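PDB 3VC5: mandelate racemase/muconate lactonizing protein from Thermobispora bispora, which probably catalyses the magnesium-dependent dehydration of D-glucarate to 5-dehydro-4-deoxy-D-glucarate, as a member of the mandelate racemase/muconate lactonizing enzyme family. Local coordinates for residues V246-S249 against I250-G253; I324-L327 against C328-G332; M409-Q412 against Y413-G417. One frame throughout, in Å; residues are numbered along the deposited sequence.

Contact 1: V246-S249 against I250-G253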
loop_
_atom_site.group_PDB
_atom_site.type_symbol
_atom_site.label_atom_id
_atom_site.label_comp_id
_atom_site.label_asym_id
_atom_site.label_seq_id
_atom_site.Cartn_x
_atom_site.Cartn_y
_atom_site.Cartn_z
ATOM N N VAL A 246 -29.054 10.760 14.003
ATOM C CA VAL A 246 -28.180 10.179 15.004
ATOM C C VAL A 246 -28.992 9.469 16.111
ATOM O O VAL A 246 -28.701 8.310 16.481
ATOM C CB VAL A 246 -27.274 11.287 15.604
ATOM C CG1 VAL A 246 -26.585 10.807 16.870
ATOM C CG2 VAL A 246 -26.237 11.731 14.541
ATOM N N GLU A 247 -30.008 10.148 16.614
ATOM C CA GLU A 247 -30.861 9.624 17.669
ATOM C C GLU A 247 -31.480 8.295 17.272
ATOM O O GLU A 247 -31.399 7.359 17.988
ATOM C CB GLU A 247 -31.939 10.656 18.036
ATOM C CG GLU A 247 -32.484 10.521 19.471
ATOM C CD GLU A 247 -33.815 11.276 19.777
ATOM O OE1 GLU A 247 -34.667 10.712 20.478
ATOM O OE2 GLU A 247 -34.005 12.422 19.344
ATOM N N THR A 248 -32.070 8.239 16.095
ATOM C CA THR A 248 -32.677 7.002 15.600
ATOM C C THR A 248 -31.659 5.891 15.426
ATOM O O THR A 248 -31.931 4.720 15.750
ATOM C CB THR A 248 -33.452 7.286 14.301
ATOM O OG1 THR A 248 -34.583 8.102 14.634
ATOM C CG2 THR A 248 -33.922 6.010 13.625
ATOM N N SER A 249 -30.498 6.248 14.881
ATOM C CA SER A 249 -29.452 5.265 14.672
ATOM C C SER A 249 -29.043 4.596 15.969
ATOM O O SER A 249 -28.788 3.389 15.997
ATOM C CB SER A 249 -28.211 5.893 14.031
ATOM O OG SER A 249 -28.555 6.458 12.781
ATOM N N ILE A 250 -28.918 5.391 17.030
ATOM C CA ILE A 250 -28.485 4.856 18.305
ATOM C C ILE A 250 -29.560 3.910 18.860
ATOM O O ILE A 250 -29.252 2.839 19.407
ATOM C CB ILE A 250 -28.132 5.980 19.301
ATOM C CG1 ILE A 250 -26.840 6.680 18.837
ATOM C CG2 ILE A 250 -27.965 5.399 20.691
ATOM C CD1 ILE A 250 -26.570 7.993 19.556
ATOM N N ARG A 251 -30.822 4.295 18.696
ATOM C CA ARG A 251 -31.920 3.498 19.229
ATOM C C ARG A 251 -31.940 2.162 18.488
ATOM O O ARG A 251 -32.070 1.108 19.107
ATOM C CB ARG A 251 -33.244 4.251 19.060
ATOM C CG ARG A 251 -34.463 3.569 19.666
ATOM C CD ARG A 251 -35.690 4.462 19.576
ATOM N NE ARG A 251 -36.119 4.650 18.189
ATOM C CZ ARG A 251 -36.070 5.809 17.535
ATOM N NH1 ARG A 251 -35.615 6.905 18.137
ATOM N NH2 ARG A 251 -36.487 5.877 16.276
ATOM N N VAL A 252 -31.762 2.194 17.166
ATOM C CA VAL A 252 -31.779 0.945 16.394
ATOM C C VAL A 252 -30.569 0.053 16.683
ATOM O O VAL A 252 -30.719 -1.166 16.873
ATOM C CB VAL A 252 -31.906 1.200 14.881
ATOM C CG1 VAL A 252 -31.699 -0.107 14.081
ATOM C CG2 VAL A 252 -33.276 1.806 14.576
ATOM N N GLY A 253 -29.370 0.644 16.690
ATOM C CA GLY A 253 -28.155 -0.096 17.027
ATOM C C GLY A 253 -28.279 -0.797 18.375
ATOM O O GLY A 253 -27.927 -1.969 18.526
HETATM O O HOH W 1 -35.524 9.664 16.809
#
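Gly253 N and Val252 N donate to Ser249 O and Thr248 O, each bond 2.9 Å long. They are i to i+4 bonds in the first turns of helix 246-255, the helix of the beta-alpha-beta unit between strands 236-239 and 262-264. Ile250 N reaches Val246 O at 3.0 Å, and Arg251 N bonds to Glu247 O. A water joins two side chains: it donates to Thr248 OG1 at 2.8 Å and accepts from Arg251 NH1 at 3.1 Å, lying in the guanidinium plane at its edge. The direct bond from Arg251 NH2 to Thr248 OG1 is weak. The Arg251 chain bends at chi3 (67°), which turns the guanidinium back so that one face lies over Thr248 CA. Thr248 OG1 also bonds to the C-terminal carboxylate of Trp441, and Ser249 OG to Thr245 O. On another side of the helix Val246 and Ile250 lie side by side. Val246 also touches Arg275 and Val276 of helix 270-277. With alanine in place of Ile250 the CD1 methyl is gone, and Val246 CG1 would probably be left without its apolar neighbour along the helix. That contact is made by Ile250 CD1, 3.9 Å from Val246 CG1.

Contact 2: I324-L327 against C328-G332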
loop_
_atom_site.group_PDB
_atom_site.type_symbol
_atom_site.label_atom_id
_atom_site.label_comp_id
_atom_site.label_asym_id
_atom_site.label_seq_id
_atom_site.Cartn_x
_atom_site.Cartn_y
_atom_site.Cartn_z
ATOM N N ILE A 324 -4.626 0.804 0.348
ATOM C CA ILE A 324 -5.614 1.254 1.352
ATOM C C ILE A 324 -5.958 0.182 2.371
ATOM O O ILE A 324 -6.156 0.482 3.556
ATOM C CB ILE A 324 -6.843 1.904 0.687
ATOM C CG1 ILE A 324 -6.408 3.104 -0.162
ATOM C CG2 ILE A 324 -7.923 2.267 1.731
ATOM C CD1 ILE A 324 -5.704 4.218 0.605
ATOM N N ALA A 325 -6.051 -1.076 1.935
ATOM C CA ALA A 325 -6.297 -2.150 2.878
ATOM C C ALA A 325 -5.177 -2.187 3.932
ATOM O O ALA A 325 -5.450 -2.363 5.133
ATOM C CB ALA A 325 -6.409 -3.524 2.149
ATOM N N THR A 326 -3.925 -2.050 3.513
ATOM C CA THR A 326 -2.801 -2.050 4.474
ATOM C C THR A 326 -2.956 -0.884 5.462
ATOM O O THR A 326 -2.724 -1.032 6.690
ATOM C CB THR A 326 -1.430 -1.906 3.715
ATOM O OG1 THR A 326 -1.222 -3.098 2.965
ATOM C CG2 THR A 326 -0.241 -1.679 4.703
ATOM N N LEU A 327 -3.384 0.258 4.927
ATOM C CA LEU A 327 -3.501 1.465 5.749
ATOM C C LEU A 327 -4.584 1.205 6.800
ATOM O O LEU A 327 -4.367 1.393 8.003
ATOM C CB LEU A 327 -3.862 2.666 4.880
ATOM C CG LEU A 327 -4.049 4.027 5.548
ATOM C CD1 LEU A 327 -3.902 5.101 4.480
ATOM C CD2 LEU A 327 -5.422 4.118 6.282
ATOM N N CYS A 328 -5.727 0.692 6.356
ATOM C CA CYS A 328 -6.816 0.420 7.294
ATOM C C CYS A 328 -6.400 -0.569 8.379
ATOM O O CYS A 328 -6.618 -0.319 9.569
ATOM C CB CYS A 328 -8.074 -0.077 6.558
ATOM S SG CYS A 328 -8.902 1.261 5.651
ATOM N N ALA A 329 -5.811 -1.695 7.982
ATOM C CA ALA A 329 -5.387 -2.706 8.950
ATOM C C ALA A 329 -4.476 -2.096 10.019
ATOM O O ALA A 329 -4.614 -2.403 11.213
ATOM C CB ALA A 329 -4.699 -3.890 8.250
ATOM N N THR A 330 -3.549 -1.248 9.584
ATOM C CA THR A 330 -2.615 -0.545 10.487
ATOM C C THR A 330 -3.349 0.232 11.583
ATOM O O THR A 330 -2.918 0.254 12.743
ATOM C CB THR A 330 -1.652 0.387 9.688
ATOM O OG1 THR A 330 -0.919 -0.393 8.729
ATOM C CG2 THR A 330 -0.668 1.128 10.632
ATOM N N PHE A 331 -4.460 0.855 11.212
ATOM C CA PHE A 331 -5.234 1.675 12.140
ATOM C C PHE A 331 -6.374 0.937 12.789
ATOM O O PHE A 331 -7.164 1.534 13.506
ATOM C CB PHE A 331 -5.718 2.955 11.440
ATOM C CG PHE A 331 -4.614 3.920 11.151
ATOM C CD1 PHE A 331 -4.288 4.928 12.057
ATOM C CD2 PHE A 331 -3.863 3.810 9.992
ATOM C CE1 PHE A 331 -3.261 5.814 11.787
ATOM C CE2 PHE A 331 -2.836 4.695 9.722
ATOM C CZ PHE A 331 -2.519 5.699 10.624
ATOM N N GLY A 332 -6.449 -0.372 12.560
ATOM C CA GLY A 332 -7.483 -1.196 13.202
ATOM C C GLY A 332 -8.850 -1.120 12.532
ATOM O O GLY A 332 -9.861 -1.531 13.119
#
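Four successive i to i+4 bonds run from Cys328, Ala329, Thr330 and Phe331 N to the carbonyls of Ile324, Ala325, Thr326 and Leu327, and helix 318-330 then ends in a Schellman motif with Gly332, at positive phi, as the C-prime residue. In that motif Gly332 N bonds to Ala329 O and Ile333 N to Cys328 O. Thr330 N donates to Thr326 O at 3.0 Å and Thr330 OG1 to the same Thr326 O at 2.8 Å, from opposite faces of the carbonyl plane. With chi1 at -58°, OG1 stands beside its own backbone N and can fold back onto the preceding turn. Leu327 O receives Phe331 N at 3.3 Å in the carbonyl plane. Leu327 O also meets the edge of the Phe331 ring, near its plane, 3.2 Å from Phe331 CD2. Leu327 CD2 packs on Phe331 CD2 at 4.0 Å. Ile324 CG2 approaches Cys328 SG, and both side chains pack on Leu308 of strand 307-310. Phe331 of the second subunit stacks on Phe331, Leu327 of that subunit packs on Leu327, and its His323 ND1 is hydrogen-bonded to Thr326 OG1. The Thr330 hydroxyl is used inside the last turn, whereas the Thr326 hydroxyl and the apolar Leu327 and Phe331 reach the second subunit. This helix end therefore joins the dimer contact through both polar and apolar groups.

Contact 3: M409-Q412 against Y413-G417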
loop_
_atom_site.group_PDB
_atom_site.type_symbol
_atom_site.label_atom_id
_atom_site.label_comp_id
_atom_site.label_asym_id
_atom_site.label_seq_id
_atom_site.Cartn_x
_atom_site.Cartn_y
_atom_site.Cartn_z
ATOM N N MET A 409 -25.388 -6.297 -25.473
ATOM C CA MET A 409 -25.609 -5.312 -24.408
ATOM C C MET A 409 -25.358 -3.910 -24.876
ATOM O O MET A 409 -25.951 -2.977 -24.351
ATOM C CB MET A 409 -24.768 -5.581 -23.169
ATOM C CG MET A 409 -25.189 -6.790 -22.378
ATOM S SD MET A 409 -24.434 -6.659 -20.743
ATOM C CE MET A 409 -24.842 -8.314 -20.143
ATOM N N HIS A 410 -24.474 -3.742 -25.858
ATOM C CA HIS A 410 -24.262 -2.404 -26.404
ATOM C C HIS A 410 -25.506 -1.922 -27.176
ATOM O O HIS A 410 -25.887 -0.748 -27.099
ATOM C CB HIS A 410 -23.027 -2.341 -27.309
ATOM C CG HIS A 410 -22.820 -0.993 -27.910
ATOM N ND1 HIS A 410 -22.500 0.129 -27.167
ATOM C CD2 HIS A 410 -22.875 -0.577 -29.201
ATOM C CE1 HIS A 410 -22.376 1.169 -27.972
ATOM N NE2 HIS A 410 -22.599 0.769 -29.209
ATOM N N GLU A 411 -26.148 -2.840 -27.906
ATOM C CA GLU A 411 -27.354 -2.494 -28.625
ATOM C C GLU A 411 -28.441 -2.103 -27.611
ATOM O O GLU A 411 -29.192 -1.152 -27.841
ATOM C CB GLU A 411 -27.819 -3.670 -29.489
ATOM C CG GLU A 411 -28.952 -3.326 -30.508
ATOM C CD GLU A 411 -30.335 -3.327 -29.864
ATOM O OE1 GLU A 411 -30.523 -4.064 -28.846
ATOM O OE2 GLU A 411 -31.236 -2.585 -30.356
ATOM N N GLN A 412 -28.496 -2.805 -26.476
ATOM C CA GLN A 412 -29.467 -2.454 -25.439
ATOM C C GLN A 412 -29.192 -1.033 -24.944
ATOM O O GLN A 412 -30.112 -0.249 -24.763
ATOM C CB GLN A 412 -29.394 -3.473 -24.296
ATOM C CG GLN A 412 -30.005 -4.814 -24.723
ATOM C CD GLN A 412 -29.857 -5.972 -23.744
ATOM O OE1 GLN A 412 -30.424 -7.048 -23.999
ATOM N NE2 GLN A 412 -29.082 -5.797 -22.657
ATOM N N TYR A 413 -27.924 -0.721 -24.670
ATOM C CA TYR A 413 -27.559 0.648 -24.276
ATOM C C TYR A 413 -28.083 1.670 -25.274
ATOM O O TYR A 413 -28.667 2.694 -24.887
ATOM C CB TYR A 413 -26.028 0.775 -24.168
ATOM C CG TYR A 413 -25.588 2.187 -23.887
ATOM C CD1 TYR A 413 -25.555 2.673 -22.588
ATOM C CD2 TYR A 413 -25.234 3.036 -24.932
ATOM C CE1 TYR A 413 -25.143 4.005 -22.323
ATOM C CE2 TYR A 413 -24.836 4.355 -24.693
ATOM C CZ TYR A 413 -24.803 4.827 -23.390
ATOM O OH TYR A 413 -24.411 6.130 -23.172
ATOM N N GLU A 414 -27.867 1.405 -26.561
ATOM C CA GLU A 414 -28.261 2.374 -27.586
ATOM C C GLU A 414 -29.735 2.766 -27.469
ATOM O O GLU A 414 -30.070 3.942 -27.609
ATOM C CB GLU A 414 -27.924 1.893 -29.010
ATOM C CG GLU A 414 -26.422 1.937 -29.330
ATOM C CD GLU A 414 -25.840 3.362 -29.301
ATOM O OE1 GLU A 414 -26.270 4.212 -30.109
ATOM O OE2 GLU A 414 -24.939 3.633 -28.475
ATOM N N ARG A 415 -30.617 1.804 -27.205
ATOM C CA ARG A 415 -32.050 2.124 -27.207
ATOM C C ARG A 415 -32.753 2.070 -25.864
ATOM O O ARG A 415 -33.966 2.158 -25.824
ATOM C CB ARG A 415 -32.793 1.255 -28.220
ATOM C CG ARG A 415 -32.331 -0.152 -28.241
ATOM C CD ARG A 415 -33.190 -1.070 -27.413
ATOM N NE ARG A 415 -32.835 -2.468 -27.653
ATOM C CZ ARG A 415 -33.242 -3.492 -26.901
ATOM N NH1 ARG A 415 -34.065 -3.300 -25.867
ATOM N NH2 ARG A 415 -32.844 -4.709 -27.199
ATOM N N CYS A 416 -32.009 2.012 -24.756
ATOM C CA CYS A 416 -32.658 1.787 -23.467
ATOM C C CYS A 416 -33.252 3.069 -22.885
ATOM O O CYS A 416 -34.044 3.022 -21.929
ATOM C CB CYS A 416 -31.683 1.140 -22.485
ATOM S SG CYS A 416 -30.468 2.302 -21.777
ATOM N N GLY A 417 -32.867 4.210 -23.452
ATOM C CA GLY A 417 -33.449 5.492 -23.062
ATOM C C GLY A 417 -32.929 6.036 -21.744
ATOM O O GLY A 417 -33.498 6.993 -21.207
#
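Arg415 CG sits between its own backbone N and carbonyl carbon (chi1 41°) and the chain bends again at chi2, while Glu411 bends at chi2 (-82°); together the bends bring the guanidinium to the carboxylate one turn away on helix 403-415. The result is an i to i+4 salt bridge. Arg415 grips side-on with NE and NH2. Arg415 NH2 reaches the syn lone pair of Glu411 OE1 at 2.9 Å. Arg415 NE lies 3.1 Å from both Glu411 OE1 and Glu411 OE2. The carboxylate and guanidinium planes are 48° apart, so the pair is not coplanar. Over one guanidinium face lies Gln412 CG, 3.8 Å from Arg415 NH2 and offset toward the rim. The Gln412 chain runs beside Arg415. Glu414 CG lies over one face of the His410 ring, and Glu414 OE2 is 3.6 Å from His410 CE1. Tyr413 N and Glu414 N keep the regular helix bonds to Met409 O and His410 O. Gln412 NE2 bonds to Ala34 O and His410 ND1 to Pro32 O. Arg419 holds the carbonyls of Tyr413 and Glu414 and makes a cation-pi contact with the Tyr413 ring. The helix packs against the antiparallel sheet: Met409 touches Val33 and Phe35 of strand 25-36, Tyr413 meets Leu52 of strand 50-60, and Arg415 and Cys416 meet Trp50 of that strand.

In the fold
The three contacts follow one another along the chain, each along one helix, contacts 2 and 3 at its C-terminal end. Contact 1 (helix 246-255) and contact 2 (helix 318-330) belong to the barrel domain typical of the enolase superfamily, whose strands include 236-239, 262-264 and 307-310. Their centres are about 27 Å apart. Contact 3, in helix 403-415, packs on the antiparallel sheet of strands 25-36 and 50-60. Its centre is about 43 Å from that of contact 1 and about 41 Å from that of contact 2, across the chain's centre from both. Contact 2 alone meets the second subunit. Contact 3 joins the C-terminal part of the chain to the N-terminal domain.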